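Side-chain contacts in putative uncharacterized protein (Chaetomium thermophilum, PDB 5IJP), which binds inositol hexakisphosphate through its SPX domain and probably senses inositol polyphosphates in the control of phosphate homeostasis: residues R13-H18 with A131-V136; S56-K61 with K146-M151; D122-V127 with V179-L184. One frame throughout, in Å; residues are numbered along the deposited sequence.

Contact 1 of 3, residues R13-H18 with A131-V136; sequences REYQWH and AKFVQV
Tyr15 and Phe133 form an offset aromatic stack where the turn after helix 3-9 meets the long helix 110-151. The ring centroids lie 4.7 Å apart and the planes are inclined by only 17°, so the two faces lie nearly flat on one another but displaced. The displacement puts Tyr15 CD1 over the middle of the Phe133 ring. A chi1 of 175° swings the Phe133 ring out from its helix to lie against Tyr15. Phe133 CB makes a CH-pi contact almost exactly over the tyrosine ring centre, 4.3 Å from the centroid. The other face of the tyrosine is covered by CG of its neighbour Glu14.

Apolar contact adds to the stack: Tyr15 CB sits 3.7 Å from Phe133 CD1. A polar atom comes in at the rim. His18 O approaches the edge of the phenylalanine near its plane, 3.6 Å from Phe133 CZ, where the slightly positive ring hydrogens should suit a carbonyl oxygen. A type I beta turn, closed by a 2.8 Å bond from His18 N to Tyr15 O, brings His18 round. Tyr19 meets Phe133 edge-to-face, and Tyr15 OH makes a weak bond to Lys76. With stacked rings and one carbonyl at a ring edge, dispersion probably does most of the holding.

Contact 2 of 3, residues S56-K61 with K146-M151; sequences SRFVSK and KKHDKM. With IHP (inositol hexakisphosphate), chain C.
Phe58 and His148 meet between the long helices 52-97 and 110-151, the helical-bundle core of this SPX domain, close to the inositol hexakisphosphate pocket. His148 is the side chain to follow. Its CB, 3.9 Å from Phe58 CE2, already touches the phenylalanine. A chi1 of 170° turns the imidazole away from its own backbone N and toward helix 52-97, and CG too lies near CE2. CD2 makes the closest approach, 3.5 Å from Phe58 CD2. The planes are almost parallel, at 6°, but slid so far that the rings barely overlap.

Both ring nitrogens are bonded. NE2 bonds to Glu55 of helix 52-97, while ND1 donates to Asp149 OD1 over 3.2 Å, nearly straight at 168° and in the imidazole plane; OD1 also accepts from Leu156 N. A carboxylate at each nitrogen fixes the ring's rotation and would probably favour a protonated imidazole. Leu29 of helix 22-30 packs on both side chains.

Lys147, the residue before His148, serves the ligand. It bends at chi3 and chi4 to bring NZ 2.8 Å from IHP O41, with a weaker bond to O43, and Lys26 and Lys30 also bond the ligand. One turn on, Met151 CE rests 3.4 Å from IHP O31.

Contact 3 of 3, residues D122-V127 with V179-L184; sequences DIIADV and VRLSKL
Leu181 pushes its forked end into helix 110-151 among Ile123, Ile124 and Val127, and the whole contact is built round this one side chain. Its CG stands opposite the backbone N (chi1 177°), which sends both methyls across the gap between the helices. They divide the work. CD1 packs against the body of Ile123, 3.8 Å from its CB, whereas CD2 meets three residues: it lies 3.8 Å from Ile124 CG1 and touches Ile123 and Val127 through the CG2 methyl of each. This is the tight part, made wholly of carbon. Helix 52-97 shares in it, with Ile80 and Ile84 against Ile123, and Leu120 touches Leu181 from further back along helix 110-151.

The other side is looser. Ile124 is partly exposed; it reaches Leu181 with CG1, and its side chain lies about 4 Å from a bound acetate, probably from the crystallisation liquor. Ser182, beside Leu181 on the exposed flank, turns its OG back to Val178 O in its own helix.

Apart from this flank, charges reach toward helix 52-97: Asp122 and Asp126 both form salt bridges with Arg83, and Arg180 pairs with Glu88. The short helical segments run roughly antiparallel, at 145°, with axes 10.6 Å apart. This leucine packing, with helix 52-97 alongside, joins the C-terminal helix 171-190 to the long helices, in keeping with the helical bundle of an SPX domain.

In the fold
All three contacts use helix 110-151, met in the order contact 3, contact 1, contact 2 from its N-terminal to its C-terminal end. Contact 1 brings it the loop between helices 3-9 and 22-30, contact 2 the neighbouring long helix 52-97, and contact 3 the C-terminal helix 171-190. Contact 1 lies near the middle of the chain, its centre about 22 Å from that of contact 2 and about 18 Å from that of contact 3, which it touches where Tyr15 OH packs near Asp126 O; the outer two centres are about 37 Å apart. Their segments alternate along the sequence. One long helix thus ties N-terminal and C-terminal elements together, with the ligand pocket at the contact 2 end.

Contact 1 of 3, residues R13-H18 with A131-V136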
loop_
_atom_site.group_PDB
_atom_site.type_symbol
_atom_site.label_atom_id
_atom_site.label_comp_id
_atom_site.label_asym_id
_atom_site.label_seq_id
_atom_site.Cartn_x
_atom_site.Cartn_y
_atom_site.Cartn_z
ATOM N N ARG A 13 12.538 -4.641 -2.397
ATOM C CA ARG A 13 12.918 -5.861 -1.666
ATOM C C ARG A 13 12.319 -5.940 -0.248
ATOM O O ARG A 13 12.118 -7.040 0.269
ATOM C CB ARG A 13 14.446 -6.025 -1.626
ATOM C CG ARG A 13 15.084 -6.303 -2.985
ATOM C CD ARG A 13 15.497 -7.752 -3.147
ATOM N NE ARG A 13 16.291 -7.954 -4.361
ATOM C CZ ARG A 13 15.793 -8.341 -5.532
ATOM N NH1 ARG A 13 14.494 -8.578 -5.664
ATOM N NH2 ARG A 13 16.592 -8.497 -6.579
ATOM N N GLU A 14 12.021 -4.771 0.356
ATOM C CA GLU A 14 11.406 -4.613 1.677
ATOM C C GLU A 14 9.960 -5.153 1.676
ATOM O O GLU A 14 9.542 -5.782 2.652
ATOM C CB GLU A 14 11.460 -3.122 2.094
ATOM C CG GLU A 14 10.605 -2.707 3.287
ATOM C CD GLU A 14 10.964 -3.318 4.628
ATOM O OE1 GLU A 14 12.104 -3.104 5.098
ATOM O OE2 GLU A 14 10.085 -3.977 5.230
ATOM N N TYR A 15 9.214 -4.918 0.576
ATOM C CA TYR A 15 7.817 -5.341 0.414
ATOM C C TYR A 15 7.647 -6.486 -0.612
ATOM O O TYR A 15 6.517 -6.907 -0.859
ATOM C CB TYR A 15 6.934 -4.138 0.007
ATOM C CG TYR A 15 7.129 -2.877 0.822
ATOM C CD1 TYR A 15 6.390 -2.647 1.978
ATOM C CD2 TYR A 15 8.007 -1.881 0.401
ATOM C CE1 TYR A 15 6.551 -1.477 2.721
ATOM C CE2 TYR A 15 8.179 -0.709 1.136
ATOM C CZ TYR A 15 7.448 -0.510 2.295
ATOM O OH TYR A 15 7.612 0.648 3.017
ATOM N N GLN A 16 8.769 -6.986 -1.187
ATOM C CA GLN A 16 8.899 -8.020 -2.232
ATOM C C GLN A 16 7.822 -9.130 -2.244
ATOM O O GLN A 16 7.260 -9.402 -3.307
ATOM C CB GLN A 16 10.299 -8.661 -2.180
ATOM C CG GLN A 16 10.768 -9.237 -3.522
ATOM C CD GLN A 16 12.060 -10.027 -3.452
ATOM O OE1 GLN A 16 12.804 -9.998 -2.463
ATOM N NE2 GLN A 16 12.365 -10.742 -4.524
ATOM N N TRP A 17 7.559 -9.775 -1.093
ATOM C CA TRP A 17 6.594 -10.880 -0.983
ATOM C C TRP A 17 5.170 -10.450 -0.581
ATOM O O TRP A 17 4.341 -11.314 -0.280
ATOM C CB TRP A 17 7.119 -11.940 0.004
ATOM C CG TRP A 17 8.384 -12.620 -0.423
ATOM C CD1 TRP A 17 9.658 -12.254 -0.105
ATOM C CD2 TRP A 17 8.492 -13.817 -1.205
ATOM N NE1 TRP A 17 10.556 -13.139 -0.653
ATOM C CE2 TRP A 17 9.868 -14.109 -1.336
ATOM C CE3 TRP A 17 7.558 -14.671 -1.818
ATOM C CZ2 TRP A 17 10.334 -15.216 -2.056
ATOM C CZ3 TRP A 17 8.020 -15.768 -2.529
ATOM C CH2 TRP A 17 9.392 -16.032 -2.644
ATOM N N HIS A 18 4.877 -9.136 -0.590
ATOM C CA HIS A 18 3.576 -8.621 -0.155
ATOM C C HIS A 18 2.806 -7.801 -1.211
ATOM O O HIS A 18 1.743 -7.258 -0.895
ATOM C CB HIS A 18 3.741 -7.824 1.145
ATOM C CG HIS A 18 4.372 -8.622 2.242
ATOM N ND1 HIS A 18 5.746 -8.676 2.393
ATOM C CD2 HIS A 18 3.798 -9.410 3.180
ATOM C CE1 HIS A 18 5.962 -9.471 3.427
ATOM N NE2 HIS A 18 4.820 -9.937 3.933
ATOM N N ALA A 131 4.094 4.959 0.826
ATOM C CA ALA A 131 3.071 5.650 0.034
ATOM C C ALA A 131 3.070 5.117 -1.400
ATOM O O ALA A 131 2.001 4.988 -1.994
ATOM C CB ALA A 131 3.321 7.150 0.037
ATOM N N LYS A 132 4.271 4.780 -1.933
ATOM C CA LYS A 132 4.471 4.193 -3.262
ATOM C C LYS A 132 3.865 2.789 -3.293
ATOM O O LYS A 132 3.244 2.422 -4.292
ATOM C CB LYS A 132 5.969 4.130 -3.610
ATOM C CG LYS A 132 6.411 5.125 -4.679
ATOM C CD LYS A 132 6.312 4.544 -6.094
ATOM C CE LYS A 132 7.079 5.351 -7.118
ATOM N NZ LYS A 132 6.425 6.654 -7.417
ATOM N N PHE A 133 4.030 2.021 -2.189
ATOM C CA PHE A 133 3.487 0.671 -2.017
ATOM C C PHE A 133 1.959 0.722 -1.948
ATOM O O PHE A 133 1.306 -0.087 -2.602
ATOM C CB PHE A 133 4.086 -0.016 -0.771
ATOM C CG PHE A 133 3.504 -1.370 -0.426
ATOM C CD1 PHE A 133 3.865 -2.504 -1.144
ATOM C CD2 PHE A 133 2.620 -1.515 0.637
ATOM C CE1 PHE A 133 3.331 -3.756 -0.820
ATOM C CE2 PHE A 133 2.089 -2.768 0.961
ATOM C CZ PHE A 133 2.450 -3.880 0.232
ATOM N N VAL A 134 1.397 1.685 -1.185
ATOM C CA VAL A 134 -0.053 1.893 -1.056
ATOM C C VAL A 134 -0.630 2.283 -2.435
ATOM O O VAL A 134 -1.666 1.749 -2.827
ATOM C CB VAL A 134 -0.404 2.908 0.077
ATOM C CG1 VAL A 134 -1.888 3.274 0.078
ATOM C CG2 VAL A 134 0.001 2.369 1.448
ATOM N N GLN A 135 0.089 3.150 -3.186
ATOM C CA GLN A 135 -0.273 3.624 -4.526
ATOM C C GLN A 135 -0.335 2.489 -5.560
ATOM O O GLN A 135 -1.374 2.313 -6.199
ATOM C CB GLN A 135 0.694 4.742 -4.981
ATOM C CG GLN A 135 0.493 5.256 -6.411
ATOM C CD GLN A 135 1.474 4.655 -7.390
ATOM O OE1 GLN A 135 2.685 4.903 -7.333
ATOM N NE2 GLN A 135 0.966 3.871 -8.330
ATOM N N VAL A 136 0.780 1.744 -5.735
ATOM C CA VAL A 136 0.904 0.658 -6.714
ATOM C C VAL A 136 -0.081 -0.503 -6.413
ATOM O O VAL A 136 -0.614 -1.095 -7.352
ATOM C CB VAL A 136 2.382 0.191 -6.907
ATOM C CG1 VAL A 136 2.908 -0.615 -5.719
ATOM C CG2 VAL A 136 2.571 -0.570 -8.218
#

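Contact 2 of 3, residues S56-K61 with K146-M151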
loop_
_atom_site.group_PDB
_atom_site.type_symbol
_atom_site.label_atom_id
_atom_site.label_comp_id
_atom_site.label_asym_id
_atom_site.label_seq_id
_atom_site.Cartn_x
_atom_site.Cartn_y
_atom_site.Cartn_z
ATOM N N SER A 56 -16.935 -17.213 -6.507
ATOM C CA SER A 56 -16.599 -17.499 -5.107
ATOM C C SER A 56 -15.099 -17.762 -4.933
ATOM O O SER A 56 -14.519 -17.344 -3.930
ATOM C CB SER A 56 -17.406 -18.688 -4.596
ATOM O OG SER A 56 -18.797 -18.422 -4.639
ATOM N N ARG A 57 -14.479 -18.433 -5.925
ATOM C CA ARG A 57 -13.053 -18.757 -5.968
ATOM C C ARG A 57 -12.220 -17.480 -6.151
ATOM O O ARG A 57 -11.199 -17.324 -5.477
ATOM C CB ARG A 57 -12.774 -19.768 -7.100
ATOM C CG ARG A 57 -11.331 -20.273 -7.168
ATOM C CD ARG A 57 -11.038 -21.067 -8.432
ATOM N NE ARG A 57 -11.125 -20.247 -9.644
ATOM C CZ ARG A 57 -12.033 -20.414 -10.601
ATOM N NH1 ARG A 57 -12.935 -21.385 -10.509
ATOM N NH2 ARG A 57 -12.039 -19.620 -11.662
ATOM N N PHE A 58 -12.657 -16.576 -7.057
ATOM C CA PHE A 58 -11.972 -15.314 -7.345
ATOM C C PHE A 58 -12.018 -14.339 -6.168
ATOM O O PHE A 58 -10.986 -13.754 -5.845
ATOM C CB PHE A 58 -12.504 -14.663 -8.637
ATOM C CG PHE A 58 -11.752 -13.427 -9.081
ATOM C CD1 PHE A 58 -10.504 -13.531 -9.687
ATOM C CD2 PHE A 58 -12.299 -12.162 -8.911
ATOM C CE1 PHE A 58 -9.809 -12.388 -10.095
ATOM C CE2 PHE A 58 -11.605 -11.019 -9.325
ATOM C CZ PHE A 58 -10.367 -11.141 -9.916
ATOM N N VAL A 59 -13.201 -14.174 -5.531
ATOM C CA VAL A 59 -13.404 -13.284 -4.376
ATOM C C VAL A 59 -12.509 -13.715 -3.205
ATOM O O VAL A 59 -11.841 -12.863 -2.615
ATOM C CB VAL A 59 -14.903 -13.135 -3.981
ATOM C CG1 VAL A 59 -15.076 -12.319 -2.701
ATOM C CG2 VAL A 59 -15.705 -12.506 -5.114
ATOM N N SER A 60 -12.456 -15.034 -2.915
ATOM C CA SER A 60 -11.620 -15.619 -1.860
ATOM C C SER A 60 -10.131 -15.365 -2.124
ATOM O O SER A 60 -9.397 -15.039 -1.191
ATOM C CB SER A 60 -11.889 -17.115 -1.728
ATOM O OG SER A 60 -13.225 -17.358 -1.320
ATOM N N LYS A 61 -9.701 -15.482 -3.399
ATOM C CA LYS A 61 -8.324 -15.239 -3.833
ATOM C C LYS A 61 -7.983 -13.745 -3.776
ATOM O O LYS A 61 -6.853 -13.392 -3.439
ATOM C CB LYS A 61 -8.097 -15.790 -5.248
ATOM N N LYS A 146 -11.870 -3.998 -12.225
ATOM C CA LYS A 146 -12.476 -3.496 -13.464
ATOM C C LYS A 146 -12.277 -4.502 -14.607
ATOM O O LYS A 146 -13.136 -4.596 -15.486
ATOM C CB LYS A 146 -11.926 -2.115 -13.847
ATOM C CG LYS A 146 -12.953 -1.263 -14.584
ATOM C CD LYS A 146 -12.313 -0.243 -15.507
ATOM C CE LYS A 146 -13.360 0.487 -16.312
ATOM N NZ LYS A 146 -12.757 1.285 -17.409
ATOM N N LYS A 147 -11.157 -5.262 -14.576
ATOM C CA LYS A 147 -10.828 -6.307 -15.550
ATOM C C LYS A 147 -11.821 -7.467 -15.400
ATOM O O LYS A 147 -12.236 -8.045 -16.404
ATOM C CB LYS A 147 -9.385 -6.801 -15.345
ATOM C CG LYS A 147 -8.824 -7.613 -16.512
ATOM C CD LYS A 147 -7.478 -8.253 -16.171
ATOM C CE LYS A 147 -6.283 -7.415 -16.573
ATOM N NZ LYS A 147 -6.028 -7.473 -18.038
ATOM N N HIS A 148 -12.205 -7.786 -14.142
ATOM C CA HIS A 148 -13.175 -8.826 -13.787
ATOM C C HIS A 148 -14.562 -8.452 -14.326
ATOM O O HIS A 148 -15.221 -9.288 -14.942
ATOM C CB HIS A 148 -13.204 -9.027 -12.255
ATOM C CG HIS A 148 -14.321 -9.897 -11.762
ATOM N ND1 HIS A 148 -15.530 -9.358 -11.361
ATOM C CD2 HIS A 148 -14.374 -11.240 -11.614
ATOM C CE1 HIS A 148 -16.277 -10.386 -10.997
ATOM N NE2 HIS A 148 -15.622 -11.538 -11.125
ATOM N N ASP A 149 -14.981 -7.187 -14.115
ATOM C CA ASP A 149 -16.264 -6.637 -14.563
ATOM C C ASP A 149 -16.379 -6.566 -16.091
ATOM O O ASP A 149 -17.488 -6.652 -16.621
ATOM C CB ASP A 149 -16.499 -5.250 -13.938
ATOM C CG ASP A 149 -16.618 -5.220 -12.420
ATOM O OD1 ASP A 149 -16.299 -6.246 -11.773
ATOM O OD2 ASP A 149 -17.030 -4.172 -11.880
ATOM N N LYS A 150 -15.236 -6.411 -16.791
ATOM C CA LYS A 150 -15.166 -6.324 -18.251
ATOM C C LYS A 150 -15.085 -7.692 -18.938
ATOM O O LYS A 150 -15.693 -7.867 -19.993
ATOM C CB LYS A 150 -13.994 -5.430 -18.690
ATOM C CG LYS A 150 -14.301 -3.934 -18.629
ATOM C CD LYS A 150 -13.061 -3.066 -18.878
ATOM C CE LYS A 150 -12.754 -2.817 -20.339
ATOM N NZ LYS A 150 -13.711 -1.863 -20.960
ATOM N N MET A 151 -14.332 -8.648 -18.356
ATOM C CA MET A 151 -14.146 -9.991 -18.919
ATOM C C MET A 151 -15.317 -10.938 -18.653
ATOM O O MET A 151 -15.817 -11.563 -19.590
ATOM C CB MET A 151 -12.843 -10.632 -18.406
ATOM C CG MET A 151 -11.596 -10.124 -19.085
ATOM S SD MET A 151 -10.140 -11.023 -18.499
ATOM C CE MET A 151 -8.889 -10.291 -19.508
HETATM C C1 IHP C . -4.314 -7.229 -21.184
HETATM C C2 IHP C . -3.627 -5.871 -21.196
HETATM C C3 IHP C . -2.327 -5.882 -20.403
HETATM C C4 IHP C . -1.402 -7.003 -20.861
HETATM C C5 IHP C . -2.094 -8.359 -20.842
HETATM C C6 IHP C . -3.379 -8.334 -21.656
HETATM O O11 IHP C . -5.435 -7.169 -22.091
HETATM P P1 IHP C . -6.955 -7.722 -21.924
HETATM O O21 IHP C . -7.839 -7.124 -22.968
HETATM O O31 IHP C . -6.859 -9.246 -22.031
HETATM O O41 IHP C . -7.394 -7.365 -20.500
HETATM O O12 IHP C . -4.518 -4.908 -20.594
HETATM P P2 IHP C . -5.116 -3.558 -21.297
HETATM O O22 IHP C . -6.456 -3.966 -21.914
HETATM O O32 IHP C . -4.163 -2.997 -22.306
HETATM O O42 IHP C . -5.402 -2.582 -20.152
HETATM O O13 IHP C . -2.630 -6.058 -19.002
HETATM P P3 IHP C . -2.488 -5.030 -17.768
HETATM O O23 IHP C . -1.347 -5.435 -16.905
HETATM O O33 IHP C . -2.321 -3.623 -18.351
HETATM O O43 IHP C . -3.829 -5.076 -17.040
HETATM O O14 IHP C . -0.271 -7.054 -19.966
HETATM P P4 IHP C . 1.207 -6.354 -20.218
HETATM O O24 IHP C . 1.668 -5.850 -18.848
HETATM O O34 IHP C . 2.150 -7.345 -20.814
HETATM O O44 IHP C . 0.988 -5.130 -21.119
HETATM O O15 IHP C . -1.202 -9.324 -21.438
HETATM P P5 IHP C . -0.423 -10.584 -20.835
HETATM O O25 IHP C . -1.233 -11.083 -19.630
HETATM O O35 IHP C . 0.916 -10.049 -20.320
HETATM O O45 IHP C . -0.257 -11.632 -21.887
HETATM O O16 IHP C . -4.054 -9.597 -21.469
HETATM P P6 IHP C . -3.971 -11.021 -22.193
HETATM O O26 IHP C . -2.864 -10.928 -23.254
HETATM O O36 IHP C . -5.299 -11.380 -22.774
HETATM O O46 IHP C . -3.512 -12.009 -21.118
#

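Contact 3 of 3, residues D122-V127 with V179-L184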
loop_
_atom_site.group_PDB
_atom_site.type_symbol
_atom_site.label_atom_id
_atom_site.label_comp_id
_atom_site.label_asym_id
_atom_site.label_seq_id
_atom_site.Cartn_x
_atom_site.Cartn_y
_atom_site.Cartn_z
ATOM N N ASP A 122 15.404 9.955 6.571
ATOM C CA ASP A 122 15.296 8.521 6.296
ATOM C C ASP A 122 13.859 8.050 6.534
ATOM O O ASP A 122 13.373 7.190 5.799
ATOM C CB ASP A 122 16.273 7.731 7.176
ATOM C CG ASP A 122 16.432 6.282 6.765
ATOM O OD1 ASP A 122 15.785 5.415 7.389
ATOM O OD2 ASP A 122 17.208 6.015 5.823
ATOM N N ILE A 123 13.179 8.631 7.549
ATOM C CA ILE A 123 11.784 8.323 7.880
ATOM C C ILE A 123 10.869 8.888 6.777
ATOM O O ILE A 123 9.941 8.195 6.362
ATOM C CB ILE A 123 11.380 8.785 9.315
ATOM C CG1 ILE A 123 12.409 8.320 10.373
ATOM C CG2 ILE A 123 9.971 8.290 9.685
ATOM C CD1 ILE A 123 12.498 9.203 11.637
ATOM N N ILE A 124 11.169 10.113 6.272
ATOM C CA ILE A 124 10.427 10.775 5.182
ATOM C C ILE A 124 10.487 9.904 3.916
ATOM O O ILE A 124 9.458 9.704 3.263
ATOM C CB ILE A 124 10.917 12.239 4.934
ATOM C CG1 ILE A 124 10.711 13.116 6.190
ATOM C CG2 ILE A 124 10.223 12.877 3.711
ATOM C CD1 ILE A 124 11.658 14.288 6.318
ATOM N N ALA A 125 11.684 9.358 3.607
ATOM C CA ALA A 125 11.921 8.460 2.473
ATOM C C ALA A 125 11.150 7.150 2.666
ATOM O O ALA A 125 10.593 6.628 1.701
ATOM C CB ALA A 125 13.408 8.184 2.325
ATOM N N ASP A 126 11.084 6.651 3.923
ATOM C CA ASP A 126 10.348 5.441 4.296
ATOM C C ASP A 126 8.834 5.657 4.187
ATOM O O ASP A 126 8.112 4.714 3.858
ATOM C CB ASP A 126 10.748 4.959 5.703
ATOM C CG ASP A 126 12.035 4.146 5.764
ATOM O OD1 ASP A 126 12.927 4.370 4.912
ATOM O OD2 ASP A 126 12.161 3.307 6.682
ATOM N N VAL A 127 8.360 6.903 4.437
ATOM C CA VAL A 127 6.950 7.301 4.314
ATOM C C VAL A 127 6.582 7.268 2.822
ATOM O O VAL A 127 5.568 6.671 2.464
ATOM C CB VAL A 127 6.655 8.681 4.985
ATOM C CG1 VAL A 127 5.304 9.252 4.550
ATOM C CG2 VAL A 127 6.717 8.582 6.503
ATOM N N VAL A 179 2.662 14.476 9.675
ATOM C CA VAL A 179 2.524 15.939 9.753
ATOM C C VAL A 179 3.587 16.502 10.719
ATOM O O VAL A 179 4.271 17.470 10.375
ATOM C CB VAL A 179 1.067 16.369 10.114
ATOM C CG1 VAL A 179 0.986 17.831 10.553
ATOM C CG2 VAL A 179 0.116 16.113 8.948
ATOM N N ARG A 180 3.750 15.862 11.900
ATOM C CA ARG A 180 4.745 16.238 12.912
ATOM C C ARG A 180 6.165 16.036 12.378
ATOM O O ARG A 180 7.020 16.891 12.603
ATOM C CB ARG A 180 4.550 15.444 14.215
ATOM C CG ARG A 180 3.306 15.831 15.011
ATOM C CD ARG A 180 3.327 15.267 16.423
ATOM N NE ARG A 180 3.259 13.804 16.448
ATOM C CZ ARG A 180 2.133 13.103 16.530
ATOM N NH1 ARG A 180 0.960 13.720 16.593
ATOM N NH2 ARG A 180 2.171 11.777 16.548
ATOM N N LEU A 181 6.398 14.921 11.647
ATOM C CA LEU A 181 7.675 14.545 11.025
ATOM C C LEU A 181 8.180 15.632 10.061
ATOM O O LEU A 181 9.379 15.923 10.050
ATOM C CB LEU A 181 7.523 13.184 10.306
ATOM C CG LEU A 181 8.715 12.625 9.518
ATOM C CD1 LEU A 181 9.794 12.087 10.443
ATOM C CD2 LEU A 181 8.261 11.527 8.578
ATOM N N SER A 182 7.261 16.237 9.279
ATOM C CA SER A 182 7.556 17.317 8.334
ATOM C C SER A 182 7.975 18.583 9.085
ATOM O O SER A 182 8.887 19.282 8.641
ATOM C CB SER A 182 6.347 17.600 7.450
ATOM O OG SER A 182 6.002 16.467 6.670
ATOM N N LYS A 183 7.326 18.855 10.236
ATOM C CA LYS A 183 7.606 20.003 11.103
ATOM C C LYS A 183 8.938 19.825 11.840
ATOM O O LYS A 183 9.668 20.804 12.013
ATOM C CB LYS A 183 6.461 20.224 12.108
ATOM C CG LYS A 183 5.171 20.733 11.475
ATOM C CD LYS A 183 4.014 20.710 12.461
ATOM C CE LYS A 183 2.709 21.072 11.799
ATOM N NZ LYS A 183 1.561 20.932 12.733
ATOM N N LEU A 184 9.249 18.580 12.269
ATOM C CA LEU A 184 10.487 18.226 12.975
ATOM C C LEU A 184 11.715 18.386 12.076
ATOM O O LEU A 184 12.760 18.833 12.550
ATOM C CB LEU A 184 10.425 16.789 13.530
ATOM C CG LEU A 184 9.512 16.541 14.733
ATOM C CD1 LEU A 184 9.006 15.114 14.740
ATOM C CD2 LEU A 184 10.210 16.865 16.045
#